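Long-range contacts in alpha-1,3-glucanase (Paenibacillus glycanilyticus, PDB 6K0P), which hydrolyses alpha-1,3-glucan as a glycoside hydrolase of family 87, here as an engineered variant of its catalytic domain in complex with nigerose: residues P71-V76 with D144-A149; E173-P178 with G238-K243; S518-K523 with G550-Y555. The protein carries 1 engineered substitution. All blocks are in the same frame, centred on the assembly; numbering follows the deposited sequence.

Interaction 1 (P71-V76 with D144-A149); sequences PANAFV and DQVYPA
V146 spreads its two methyls over the 71-76 segment: CG1 lies against the P71 ring, 3.9 Å from P71 CB, and CG2 packs on the side chain of N73, 3.7 Å from N73 ND2. Behind this overlap is a short antiparallel bridge in the N-terminal beta domain of the enzyme, centred on the hydrogen-bonded pair A72 and Y147. A72 N donates to Y147 O at 2.9 Å, while Y147 N returns a bond of 2.8 Å to A72 O. Both carbonyls also meet carbon: Y147 O receives a CA-H contact from P71, and A72 O comes to the edge of the Y147 ring, 3.8 Å from Y147 CD2. With CG1 anti to the backbone N (chi1 174°), V146 has one methyl for each neighbour of A72. The pairing is brief because the chain turns a corner at N73 on one side and at D144 and Q145 on the other. At the first of these corners N73 and A74 form a classic beta bulge opposite E173, and the 72-80 strand continues between strands 137-143 and 165-173. The side chains of A72 and Y147 share one face of the bridge, where A72 rests on T172 and Y147 on K98. The N73 amide takes its main polar partner elsewhere: its OD1 accepts from the backbone N of V175. N73 CB nevertheless stays in the contact, 3.3 Å from Q145 O.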
ATOM      1  N   PRO A  71      -1.701  25.014  -4.642  1.00 12.55           N
ATOM      2  CA  PRO A  71      -0.830  25.320  -5.788  1.00 12.64           C
ATOM      3  C   PRO A  71      -0.085  24.073  -6.244  1.00 10.03           C
ATOM      4  O   PRO A  71       0.195  23.179  -5.449  1.00 11.72           O
ATOM      5  CB  PRO A  71       0.145  26.365  -5.231  1.00 15.87           C
ATOM      6  CG  PRO A  71      -0.595  26.976  -4.055  1.00 14.44           C
ATOM      7  CD  PRO A  71      -1.397  25.857  -3.467  1.00 13.28           C
ATOM      8  N   ALA A  72       0.237  24.016  -7.538  1.00 11.26           N
ATOM      9  CA  ALA A  72       0.918  22.832  -8.056  1.00 10.06           C
ATOM     10  C   ALA A  72       1.768  23.163  -9.273  1.00 10.40           C
ATOM     11  O   ALA A  72       1.340  23.908 -10.154  1.00 11.59           O
ATOM     12  CB  ALA A  72      -0.093  21.740  -8.438  1.00 10.76           C
ATOM     13  N   ASN A  73       2.968  22.570  -9.321  1.00 10.01           N
ATOM     14  CA  ASN A  73       3.786  22.523 -10.529  1.00 10.78           C
ATOM     15  C   ASN A  73       4.042  21.100 -11.007  1.00 11.72           C
ATOM     16  O   ASN A  73       4.749  20.914 -12.008  1.00 12.17           O
ATOM     17  CB  ASN A  73       5.138  23.242 -10.338  1.00 11.33           C
ATOM     18  CG  ASN A  73       5.941  22.709  -9.149  1.00 11.34           C
ATOM     19  OD1 ASN A  73       5.608  21.697  -8.567  1.00 10.87           O
ATOM     20  ND2 ASN A  73       7.012  23.416  -8.784  1.00 12.04           N
ATOM     21  N   ALA A  74       3.511  20.090 -10.322  1.00 10.11           N
ATOM     22  CA  ALA A  74       3.833  18.708 -10.644  1.00  9.55           C
ATOM     23  C   ALA A  74       2.602  17.844 -10.451  1.00  9.64           C
ATOM     24  O   ALA A  74       1.739  18.143  -9.618  1.00  9.54           O
ATOM     25  CB  ALA A  74       4.974  18.195  -9.762  1.00 10.51           C
ATOM     26  N   PHE A  75       2.539  16.758 -11.221  1.00  9.50           N
ATOM     27  CA  PHE A  75       1.303  15.997 -11.366  1.00  9.33           C
ATOM     28  C   PHE A  75       1.611  14.522 -11.540  1.00  9.19           C
ATOM     29  O   PHE A  75       2.578  14.158 -12.222  1.00 10.14           O
ATOM     30  CB  PHE A  75       0.504  16.494 -12.580  1.00 10.25           C
ATOM     31  CG  PHE A  75       0.168  17.954 -12.501  1.00 10.03           C
ATOM     32  CD1 PHE A  75      -0.962  18.375 -11.817  1.00 12.59           C
ATOM     33  CD2 PHE A  75       1.020  18.905 -13.039  1.00 11.44           C
ATOM     34  CE1 PHE A  75      -1.253  19.716 -11.700  1.00 12.40           C
ATOM     35  CE2 PHE A  75       0.737  20.250 -12.908  1.00 13.91           C
ATOM     36  CZ  PHE A  75      -0.406  20.655 -12.251  1.00 13.57           C
ATOM     37  N   VAL A  76       0.764  13.674 -10.962  1.00 10.43           N
ATOM     38  CA  VAL A  76       0.794  12.239 -11.234  1.00  8.69           C
ATOM     39  C   VAL A  76      -0.600  11.817 -11.683  1.00 10.49           C
ATOM     40  O   VAL A  76      -1.586  12.037 -10.966  1.00 10.33           O
ATOM     41  CB  VAL A  76       1.272  11.409 -10.032  1.00  9.09           C
ATOM     42  CG1 VAL A  76       1.289   9.922 -10.405  1.00 10.25           C
ATOM     43  CG2 VAL A  76       2.673  11.860  -9.586  1.00 10.00           C
ATOM     44  N   ASP A 144       6.618  23.916 -15.927  1.00 14.33           N
ATOM     45  CA  ASP A 144       7.573  24.981 -15.635  1.00 14.54           C
ATOM     46  C   ASP A 144       6.934  26.193 -14.968  1.00 15.33           C
ATOM     47  O   ASP A 144       7.484  27.296 -15.054  1.00 16.51           O
ATOM     48  CB  ASP A 144       8.381  25.373 -16.880  1.00 14.92           C
ATOM     49  CG  ASP A 144       7.569  26.148 -17.910  1.00 18.87           C
ATOM     50  OD1 ASP A 144       6.347  26.335 -17.731  1.00 17.97           O
ATOM     51  OD2 ASP A 144       8.184  26.592 -18.907  1.00 24.02           O
ATOM     52  N   GLN A 145       5.793  26.015 -14.306  1.00 13.63           N
ATOM     53  CA  GLN A 145       5.155  27.095 -13.571  1.00 13.67           C
ATOM     54  C   GLN A 145       4.378  26.496 -12.410  1.00 13.11           C
ATOM     55  O   GLN A 145       3.837  25.389 -12.518  1.00 13.39           O
ATOM     56  CB  GLN A 145       4.200  27.893 -14.478  1.00 20.03           C
ATOM     57  CG  GLN A 145       3.557  29.091 -13.799  1.00 30.17           C
ATOM     58  CD  GLN A 145       2.504  29.764 -14.659  1.00 30.76           C
ATOM     59  OE1 GLN A 145       2.623  29.815 -15.884  1.00 34.18           O
ATOM     60  NE2 GLN A 145       1.461  30.279 -14.018  1.00 33.46           N
ATOM     61  N   VAL A 146       4.318  27.228 -11.303  1.00 13.20           N
ATOM     62  CA  VAL A 146       3.433  26.884 -10.196  1.00 13.64           C
ATOM     63  C   VAL A 146       2.075  27.510 -10.501  1.00 15.60           C
ATOM     64  O   VAL A 146       1.957  28.739 -10.613  1.00 18.46           O
ATOM     65  CB  VAL A 146       3.986  27.397  -8.856  1.00 14.15           C
ATOM     66  CG1 VAL A 146       2.982  27.148  -7.740  1.00 16.86           C
ATOM     67  CG2 VAL A 146       5.315  26.735  -8.523  1.00 15.48           C
ATOM     68  N   TYR A 147       1.058  26.675 -10.651  1.00 12.79           N
ATOM     69  CA  TYR A 147      -0.305  27.146 -10.891  1.00 14.46           C
ATOM     70  C   TYR A 147      -1.048  27.280  -9.562  1.00 11.74           C
ATOM     71  O   TYR A 147      -0.912  26.428  -8.683  1.00 13.06           O
ATOM     72  CB  TYR A 147      -1.031  26.179 -11.839  1.00 13.05           C
ATOM     73  CG  TYR A 147      -0.394  26.230 -13.215  1.00 10.40           C
ATOM     74  CD1 TYR A 147      -0.775  27.199 -14.138  1.00 14.15           C
ATOM     75  CD2 TYR A 147       0.633  25.363 -13.567  1.00 12.91           C
ATOM     76  CE1 TYR A 147      -0.186  27.286 -15.363  1.00 14.68           C
ATOM     77  CE2 TYR A 147       1.242  25.446 -14.804  1.00 14.50           C
ATOM     78  CZ  TYR A 147       0.829  26.413 -15.702  1.00 15.07           C
ATOM     79  OH  TYR A 147       1.431  26.522 -16.942  1.00 17.12           O
ATOM     80  N   PRO A 148      -1.805  28.355  -9.348  1.00 13.62           N
ATOM     81  CA  PRO A 148      -2.440  28.562  -8.045  1.00 14.89           C
ATOM     82  C   PRO A 148      -3.649  27.659  -7.850  1.00 13.90           C
ATOM     83  O   PRO A 148      -4.198  27.087  -8.794  1.00 13.95           O
ATOM     84  CB  PRO A 148      -2.874  30.033  -8.098  1.00 16.12           C
ATOM     85  CG  PRO A 148      -3.077  30.300  -9.546  1.00 15.09           C
ATOM     86  CD  PRO A 148      -2.049  29.471 -10.276  1.00 16.62           C
ATOM     87  N   ALA A 149      -4.049  27.522  -6.587  1.00 14.12           N
ATOM     88  CA  ALA A 149      -5.326  26.891  -6.296  1.00 14.43           C
ATOM     89  C   ALA A 149      -6.413  27.617  -7.075  1.00 14.87           C
ATOM     90  O   ALA A 149      -6.347  28.834  -7.273  1.00 15.18           O
ATOM     91  CB  ALA A 149      -5.611  26.967  -4.797  1.00 16.42           C
TER

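Interaction 2 (E173-P178 with G238-K243); sequences ENVAPP and GPWYTK
Y241 reaches across to the 173-178 segment and hydrogen-bonds through OH to A176 O at 2.6 Å, while P178 lies on one face of its ring. The contact joins the linker that leaves the N-terminal beta domain to a loop on the parallel beta-helix, just ahead of strand 242-245. P178 makes a CH-pi contact, its CB 3.9 Å from the centroid of the Y241 ring and 16° off the ring normal; A176 O approaches the same ring at its edge, in plane. One proline and one carbonyl thus hold the phenol from two directions, with the hydroxyl meeting A176 O from above the carbonyl plane. V175 fits between the two aromatic residues. Having CG1 anti to the backbone N (chi1 -175°), it turns that methyl to Y241, 3.7 Å from Y241 CE2, and puts CG2 over the five-membered ring of W240, 3.7 Å from its centroid. The indole also donates from NE1 to E173 OE1 at 3.0 Å; the carboxylate oxygen lies near the indole plane, but the N-H comes to it from 64° above the carboxylate plane. In the next shell, R324 forms a salt bridge with E173 OE1, and the E173 carboxylate would probably stay ionised. W302 meets W240 edge-to-face, and A74 and M142 extend the packing from the N-terminal domain. The junction borders a glycan site: K243 lines that pocket, and the W240 side chain is about 6 Å from a bound glucose. G238 O closes the loop, accepting from Y241 N and T242 N, each at 2.9 Å.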
ATOM      1  N   GLU A 173       1.028  18.590  -6.776  1.00 10.33           N
ATOM      2  CA  GLU A 173       2.046  18.905  -5.783  1.00 10.70           C
ATOM      3  C   GLU A 173       2.773  20.175  -6.196  1.00  9.58           C
ATOM      4  O   GLU A 173       3.022  20.405  -7.385  1.00 10.10           O
ATOM      5  CB  GLU A 173       3.045  17.740  -5.647  1.00  9.20           C
ATOM      6  CG  GLU A 173       3.975  17.856  -4.447  1.00 10.42           C
ATOM      7  CD  GLU A 173       4.847  16.626  -4.246  1.00 10.15           C
ATOM      8  OE1 GLU A 173       4.555  15.569  -4.850  1.00 11.44           O
ATOM      9  OE2 GLU A 173       5.829  16.726  -3.485  1.00 12.52           O
ATOM     10  N   ASN A 174       3.115  20.999  -5.205  1.00 10.24           N
ATOM     11  CA  ASN A 174       3.988  22.152  -5.407  1.00 10.76           C
ATOM     12  C   ASN A 174       5.381  21.746  -4.929  1.00 11.97           C
ATOM     13  O   ASN A 174       5.673  21.762  -3.729  1.00 15.19           O
ATOM     14  CB  ASN A 174       3.462  23.362  -4.645  1.00 11.26           C
ATOM     15  CG  ASN A 174       4.270  24.606  -4.918  1.00 14.30           C
ATOM     16  OD1 ASN A 174       5.127  24.613  -5.802  1.00 14.25           O
ATOM     17  ND2 ASN A 174       3.995  25.674  -4.170  1.00 14.43           N
ATOM     18  N   VAL A 175       6.233  21.373  -5.869  1.00 11.50           N
ATOM     19  CA  VAL A 175       7.555  20.842  -5.561  1.00 11.31           C
ATOM     20  C   VAL A 175       8.547  21.995  -5.474  1.00 11.72           C
ATOM     21  O   VAL A 175       8.657  22.812  -6.400  1.00 11.54           O
ATOM     22  CB  VAL A 175       7.981  19.830  -6.633  1.00  9.44           C
ATOM     23  CG1 VAL A 175       9.308  19.180  -6.255  1.00 13.40           C
ATOM     24  CG2 VAL A 175       6.896  18.760  -6.784  1.00 11.97           C
ATOM     25  N   ALA A 176       9.275  22.059  -4.352  1.00 10.28           N
ATOM     26  CA  ALA A 176      10.311  23.062  -4.179  1.00 12.63           C
ATOM     27  C   ALA A 176      11.435  22.831  -5.188  1.00 12.17           C
ATOM     28  O   ALA A 176      11.580  21.734  -5.735  1.00 12.25           O
ATOM     29  CB  ALA A 176      10.884  22.942  -2.769  1.00 12.91           C
ATOM     30  N   PRO A 177      12.247  23.850  -5.451  1.00 11.32           N
ATOM     31  CA  PRO A 177      13.446  23.659  -6.286  1.00 10.98           C
ATOM     32  C   PRO A 177      14.360  22.607  -5.683  1.00 11.55           C
ATOM     33  O   PRO A 177      14.288  22.334  -4.471  1.00 11.91           O
ATOM     34  CB  PRO A 177      14.116  25.047  -6.265  1.00 13.05           C
ATOM     35  CG  PRO A 177      13.020  25.996  -5.925  1.00 13.56           C
ATOM     36  CD  PRO A 177      12.064  25.252  -5.034  1.00 14.25           C
ATOM     37  N   PRO A 178      15.229  21.992  -6.490  1.00 11.64           N
ATOM     38  CA  PRO A 178      16.093  20.922  -5.971  1.00 11.00           C
ATOM     39  C   PRO A 178      17.049  21.416  -4.897  1.00 12.68           C
ATOM     40  O   PRO A 178      17.577  22.529  -4.965  1.00 13.63           O
ATOM     41  CB  PRO A 178      16.854  20.440  -7.210  1.00 12.28           C
ATOM     42  CG  PRO A 178      16.809  21.601  -8.159  1.00 14.51           C
ATOM     43  CD  PRO A 178      15.466  22.247  -7.921  1.00 15.82           C
ATOM     44  N   GLY A 238      15.855  15.634  -3.664  1.00 10.17           N
ATOM     45  CA  GLY A 238      14.415  15.572  -3.580  1.00 11.51           C
ATOM     46  C   GLY A 238      13.912  14.485  -4.510  1.00  9.55           C
ATOM     47  O   GLY A 238      14.499  14.235  -5.566  1.00 10.51           O
ATOM     48  N   PRO A 239      12.820  13.807  -4.131  1.00  9.31           N
ATOM     49  CA  PRO A 239      12.381  12.640  -4.919  1.00  9.75           C
ATOM     50  C   PRO A 239      11.913  12.961  -6.334  1.00 10.82           C
ATOM     51  O   PRO A 239      11.987  12.081  -7.202  1.00 12.60           O
ATOM     52  CB  PRO A 239      11.261  12.019  -4.064  1.00 13.04           C
ATOM     53  CG  PRO A 239      10.804  13.120  -3.164  1.00 11.95           C
ATOM     54  CD  PRO A 239      12.029  13.983  -2.902  1.00  9.95           C
ATOM     55  N   TRP A 240      11.425  14.174  -6.599  1.00 10.31           N
ATOM     56  CA  TRP A 240      11.090  14.551  -7.972  1.00 10.80           C
ATOM     57  C   TRP A 240      12.324  14.820  -8.820  1.00 12.24           C
ATOM     58  O   TRP A 240      12.202  14.932 -10.046  1.00 12.51           O
ATOM     59  CB  TRP A 240      10.189  15.794  -7.981  1.00 11.45           C
ATOM     60  CG  TRP A 240       8.722  15.486  -7.839  1.00 10.05           C
ATOM     61  CD1 TRP A 240       7.994  15.455  -6.677  1.00 12.03           C
ATOM     62  CD2 TRP A 240       7.805  15.164  -8.895  1.00 11.55           C
ATOM     63  NE1 TRP A 240       6.673  15.149  -6.952  1.00 10.43           N
ATOM     64  CE2 TRP A 240       6.537  14.958  -8.304  1.00  9.54           C
ATOM     65  CE3 TRP A 240       7.934  15.028 -10.286  1.00 11.20           C
ATOM     66  CZ2 TRP A 240       5.405  14.624  -9.057  1.00 10.60           C
ATOM     67  CZ3 TRP A 240       6.805  14.694 -11.029  1.00 11.34           C
ATOM     68  CH2 TRP A 240       5.561  14.500 -10.413  1.00 10.57           C
ATOM     69  N   TYR A 241      13.504  14.936  -8.210  1.00 11.04           N
ATOM     70  CA  TYR A 241      14.702  15.356  -8.933  1.00 10.08           C
ATOM     71  C   TYR A 241      15.763  14.273  -9.037  1.00  9.46           C
ATOM     72  O   TYR A 241      16.263  14.019 -10.133  1.00 11.40           O
ATOM     73  CB  TYR A 241      15.302  16.604  -8.275  1.00 11.24           C
ATOM     74  CG  TYR A 241      14.356  17.770  -8.253  1.00 12.48           C
ATOM     75  CD1 TYR A 241      13.997  18.412  -9.429  1.00 15.57           C
ATOM     76  CD2 TYR A 241      13.798  18.210  -7.060  1.00 11.67           C
ATOM     77  CE1 TYR A 241      13.111  19.490  -9.414  1.00 15.24           C
ATOM     78  CE2 TYR A 241      12.920  19.272  -7.032  1.00 13.42           C
ATOM     79  CZ  TYR A 241      12.586  19.905  -8.212  1.00 14.15           C
ATOM     80  OH  TYR A 241      11.707  20.965  -8.179  1.00 15.77           O
ATOM     81  N   THR A 242      16.146  13.647  -7.925  1.00 10.30           N
ATOM     82  CA  THR A 242      17.154  12.588  -7.947  1.00  9.83           C
ATOM     83  C   THR A 242      16.430  11.274  -8.188  1.00  9.69           C
ATOM     84  O   THR A 242      15.654  10.830  -7.337  1.00 10.67           O
ATOM     85  CB  THR A 242      17.895  12.533  -6.616  1.00 10.32           C
ATOM     86  OG1 THR A 242      18.611  13.758  -6.418  1.00 11.11           O
ATOM     87  CG2 THR A 242      18.887  11.357  -6.597  1.00 11.88           C
ATOM     88  N   LYS A 243      16.681  10.655  -9.340  1.00  8.96           N
ATOM     89  CA  LYS A 243      16.021   9.414  -9.735  1.00  9.06           C
ATOM     90  C   LYS A 243      17.073   8.333  -9.914  1.00 11.26           C
ATOM     91  O   LYS A 243      17.915   8.428 -10.816  1.00 12.11           O
ATOM     92  CB  LYS A 243      15.267   9.612 -11.054  1.00 11.62           C
ATOM     93  CG  LYS A 243      14.204  10.705 -10.977  1.00 12.44           C
ATOM     94  CD  LYS A 243      13.630  11.005 -12.361  1.00 17.60           C
ATOM     95  CE  LYS A 243      12.612  12.140 -12.311  1.00 18.69           C
ATOM     96  NZ  LYS A 243      11.952  12.294 -13.642  1.00 25.17           N
TER

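Interaction 3 (S518-K523 with G550-Y555); sequences SRYGIK and GISAIY
This is a parallel strand-to-strand contact between successive turns near the C-terminal end of the chain, with a tyrosine pair on one face and isoleucines on the other. I522 N donates to A553 O, and Y555 N to I522 O, both at 2.9 Å. Ahead of the bends at G521 and A553, R519 O accepts from I551 N, also at 2.9 Å. Parallel strands of neighbouring turns stack in this way in the parallel beta-helix, the pectate-lyase-like fold of this domain: I522 pairs with I554 and K523 with Y555, and strand 520-524 lies between 490-496 and 554-555. Y555 sets its CB squarely over the Y520 ring, 3.3 Å from the centroid and 4° off the normal. The two rings, 20° from parallel, are slid apart and barely overlap. R519 CB lies toward the rim of the opposite face, and Y520 OH hydrogen-bonds to D454, which also forms salt bridges with R519 and K523. With alanine in place of Y520, the space under Y555 CB would probably be left unfilled and D454 would lose its hydroxyl partner. The R519 chain, bent at chi2 and chi3, brings its guanidinium beside I551, whose CD1 lies over one face, 3.2 Å from R519 CZ. On the face opposite the tyrosines, I522 CG2 meets I554 CD1 at 4.0 Å.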
ATOM      1  N   SER A 518     -22.471  -4.109   2.580  1.00 15.49           N
ATOM      2  CA  SER A 518     -23.419  -4.725   1.653  1.00 14.38           C
ATOM      3  C   SER A 518     -24.123  -5.925   2.269  1.00 17.57           C
ATOM      4  O   SER A 518     -25.270  -6.224   1.908  1.00 18.33           O
ATOM      5  CB  SER A 518     -22.733  -5.119   0.346  1.00 16.76           C
ATOM      6  OG  SER A 518     -22.019  -6.337   0.475  1.00 20.06           O
ATOM      7  N   ARG A 519     -23.470  -6.615   3.203  1.00 14.65           N
ATOM      8  CA  ARG A 519     -24.044  -7.794   3.841  1.00 15.25           C
ATOM      9  C   ARG A 519     -24.329  -7.527   5.315  1.00 15.67           C
ATOM     10  O   ARG A 519     -25.489  -7.341   5.691  1.00 15.56           O
ATOM     11  CB  ARG A 519     -23.159  -9.028   3.651  1.00 15.48           C
ATOM     12  CG  ARG A 519     -22.853  -9.380   2.183  1.00 17.93           C
ATOM     13  CD  ARG A 519     -23.979 -10.176   1.535  1.00 23.19           C
ATOM     14  NE  ARG A 519     -24.117 -11.516   2.110  1.00 21.83           N
ATOM     15  CZ  ARG A 519     -25.031 -12.401   1.728  1.00 30.97           C
ATOM     16  NH1 ARG A 519     -25.888 -12.095   0.763  1.00 32.64           N
ATOM     17  NH2 ARG A 519     -25.090 -13.590   2.313  1.00 24.84           N
ATOM     18  N   TYR A 520     -23.302  -7.495   6.167  1.00 15.87           N
ATOM     19  CA  TYR A 520     -23.498  -7.375   7.607  1.00 13.06           C
ATOM     20  C   TYR A 520     -22.507  -6.380   8.189  1.00 14.61           C
ATOM     21  O   TYR A 520     -21.390  -6.226   7.687  1.00 15.25           O
ATOM     22  CB  TYR A 520     -23.272  -8.715   8.333  1.00 14.19           C
ATOM     23  CG  TYR A 520     -23.917  -9.916   7.672  1.00 14.64           C
ATOM     24  CD1 TYR A 520     -25.302 -10.052   7.634  1.00 16.40           C
ATOM     25  CD2 TYR A 520     -23.145 -10.918   7.103  1.00 15.84           C
ATOM     26  CE1 TYR A 520     -25.894 -11.144   7.027  1.00 17.60           C
ATOM     27  CE2 TYR A 520     -23.726 -12.019   6.503  1.00 15.94           C
ATOM     28  CZ  TYR A 520     -25.103 -12.123   6.463  1.00 15.56           C
ATOM     29  OH  TYR A 520     -25.687 -13.216   5.865  1.00 18.72           O
ATOM     30  N   GLY A 521     -22.912  -5.722   9.274  1.00 12.72           N
ATOM     31  CA  GLY A 521     -21.953  -4.934  10.029  1.00 13.72           C
ATOM     32  C   GLY A 521     -20.869  -5.800  10.636  1.00 14.00           C
ATOM     33  O   GLY A 521     -19.677  -5.510  10.505  1.00 12.58           O
ATOM     34  N   ILE A 522     -21.272  -6.879  11.304  1.00 12.52           N
ATOM     35  CA  ILE A 522     -20.365  -7.808  11.966  1.00 12.08           C
ATOM     36  C   ILE A 522     -20.720  -9.213  11.508  1.00 12.35           C
ATOM     37  O   ILE A 522     -21.901  -9.579  11.488  1.00 13.91           O
ATOM     38  CB  ILE A 522     -20.493  -7.696  13.499  1.00 14.11           C
ATOM     39  CG1 ILE A 522     -20.118  -6.282  13.953  1.00 14.21           C
ATOM     40  CG2 ILE A 522     -19.643  -8.771  14.203  1.00 12.40           C
ATOM     41  CD1 ILE A 522     -20.555  -5.950  15.355  1.00 18.18           C
ATOM     42  N   LYS A 523     -19.713  -9.993  11.118  1.00 11.98           N
ATOM     43  CA  LYS A 523     -19.911 -11.401  10.799  1.00 10.96           C
ATOM     44  C   LYS A 523     -19.051 -12.248  11.724  1.00 13.41           C
ATOM     45  O   LYS A 523     -17.827 -12.059  11.795  1.00 12.50           O
ATOM     46  CB  LYS A 523     -19.576 -11.721   9.342  1.00 13.93           C
ATOM     47  CG  LYS A 523     -19.735 -13.218   9.047  1.00 12.17           C
ATOM     48  CD  LYS A 523     -19.691 -13.520   7.556  1.00 13.65           C
ATOM     49  CE  LYS A 523     -19.746 -15.024   7.294  1.00 11.61           C
ATOM     50  NZ  LYS A 523     -19.690 -15.352   5.829  1.00 13.86           N
ATOM     51  N   GLY A 550     -26.862  -4.132   4.395  1.00 16.36           N
ATOM     52  CA  GLY A 550     -27.674  -4.686   3.320  1.00 16.32           C
ATOM     53  C   GLY A 550     -28.621  -5.776   3.790  1.00 20.10           C
ATOM     54  O   GLY A 550     -29.767  -5.858   3.337  1.00 20.70           O
ATOM     55  N   ILE A 551     -28.158  -6.633   4.691  1.00 17.53           N
ATOM     56  CA  ILE A 551     -28.955  -7.750   5.198  1.00 16.52           C
ATOM     57  C   ILE A 551     -29.338  -7.547   6.661  1.00 20.00           C
ATOM     58  O   ILE A 551     -30.519  -7.411   6.988  1.00 22.88           O
ATOM     59  CB  ILE A 551     -28.240  -9.099   4.974  1.00 17.59           C
ATOM     60  CG1 ILE A 551     -27.921  -9.262   3.495  1.00 19.43           C
ATOM     61  CG2 ILE A 551     -29.097 -10.257   5.479  1.00 19.04           C
ATOM     62  CD1 ILE A 551     -27.182 -10.490   3.203  1.00 26.27           C
ATOM     63  N   SER A 552     -28.354  -7.521   7.557  1.00 16.99           N
ATOM     64  CA  SER A 552     -28.626  -7.351   8.979  1.00 17.84           C
ATOM     65  C   SER A 552     -27.358  -6.850   9.652  1.00 15.95           C
ATOM     66  O   SER A 552     -26.260  -6.931   9.090  1.00 15.80           O
ATOM     67  CB  SER A 552     -29.080  -8.664   9.618  1.00 20.84           C
ATOM     68  OG  SER A 552     -28.029  -9.606   9.602  1.00 21.21           O
ATOM     69  N   ALA A 553     -27.519  -6.356  10.882  1.00 15.79           N
ATOM     70  CA  ALA A 553     -26.385  -5.755  11.577  1.00 16.42           C
ATOM     71  C   ALA A 553     -25.318  -6.786  11.923  1.00 15.20           C
ATOM     72  O   ALA A 553     -24.123  -6.520  11.760  1.00 14.36           O
ATOM     73  CB  ALA A 553     -26.847  -5.022  12.833  1.00 16.22           C
ATOM     74  N   ILE A 554     -25.716  -7.954  12.419  1.00 15.10           N
ATOM     75  CA  ILE A 554     -24.768  -8.987  12.822  1.00 13.01           C
ATOM     76  C   ILE A 554     -25.256 -10.344  12.340  1.00 14.70           C
ATOM     77  O   ILE A 554     -26.441 -10.678  12.467  1.00 16.95           O
ATOM     78  CB  ILE A 554     -24.482  -8.982  14.345  1.00 13.04           C
ATOM     79  CG1 ILE A 554     -23.514 -10.113  14.723  1.00 14.15           C
ATOM     80  CG2 ILE A 554     -25.788  -9.097  15.156  1.00 13.88           C
ATOM     81  CD1 ILE A 554     -22.919  -9.993  16.130  1.00 15.77           C
ATOM     82  N   TYR A 555     -24.333 -11.127  11.784  1.00 14.26           N
ATOM     83  CA  TYR A 555     -24.580 -12.499  11.372  1.00 14.54           C
ATOM     84  C   TYR A 555     -23.721 -13.445  12.201  1.00 15.33           C
ATOM     85  O   TYR A 555     -22.540 -13.167  12.457  1.00 14.50           O
ATOM     86  CB  TYR A 555     -24.244 -12.709   9.884  1.00 13.37           C
ATOM     87  CG  TYR A 555     -24.447 -14.150   9.473  1.00 13.30           C
ATOM     88  CD1 TYR A 555     -25.705 -14.611   9.108  1.00 16.01           C
ATOM     89  CD2 TYR A 555     -23.393 -15.055   9.484  1.00 12.61           C
ATOM     90  CE1 TYR A 555     -25.904 -15.930   8.752  1.00 16.28           C
ATOM     91  CE2 TYR A 555     -23.582 -16.388   9.139  1.00 13.50           C
ATOM     92  CZ  TYR A 555     -24.840 -16.815   8.771  1.00 14.16           C
ATOM     93  OH  TYR A 555     -25.046 -18.133   8.432  1.00 16.73           O
TER

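Along the chain the three contacts follow one another, each closing before the next opens. Interactions 1 and 2 are neighbours, their centres 12 Å apart, and they touch directly through N73, which meets the 173-178 segment. Interaction 1 is internal to the N-terminal beta domain, whereas interaction 2 ties the end of that domain to the beta-helix. Interaction 3 lies far along the beta-helix, with its centre 46 Å from that of interaction 2 and on the opposite side of the chain's centre. Interactions 1 and 2 thus hold the N-terminal domain together and against one part of the beta-helix, while interaction 3 joins turns of the beta-helix far from that junction.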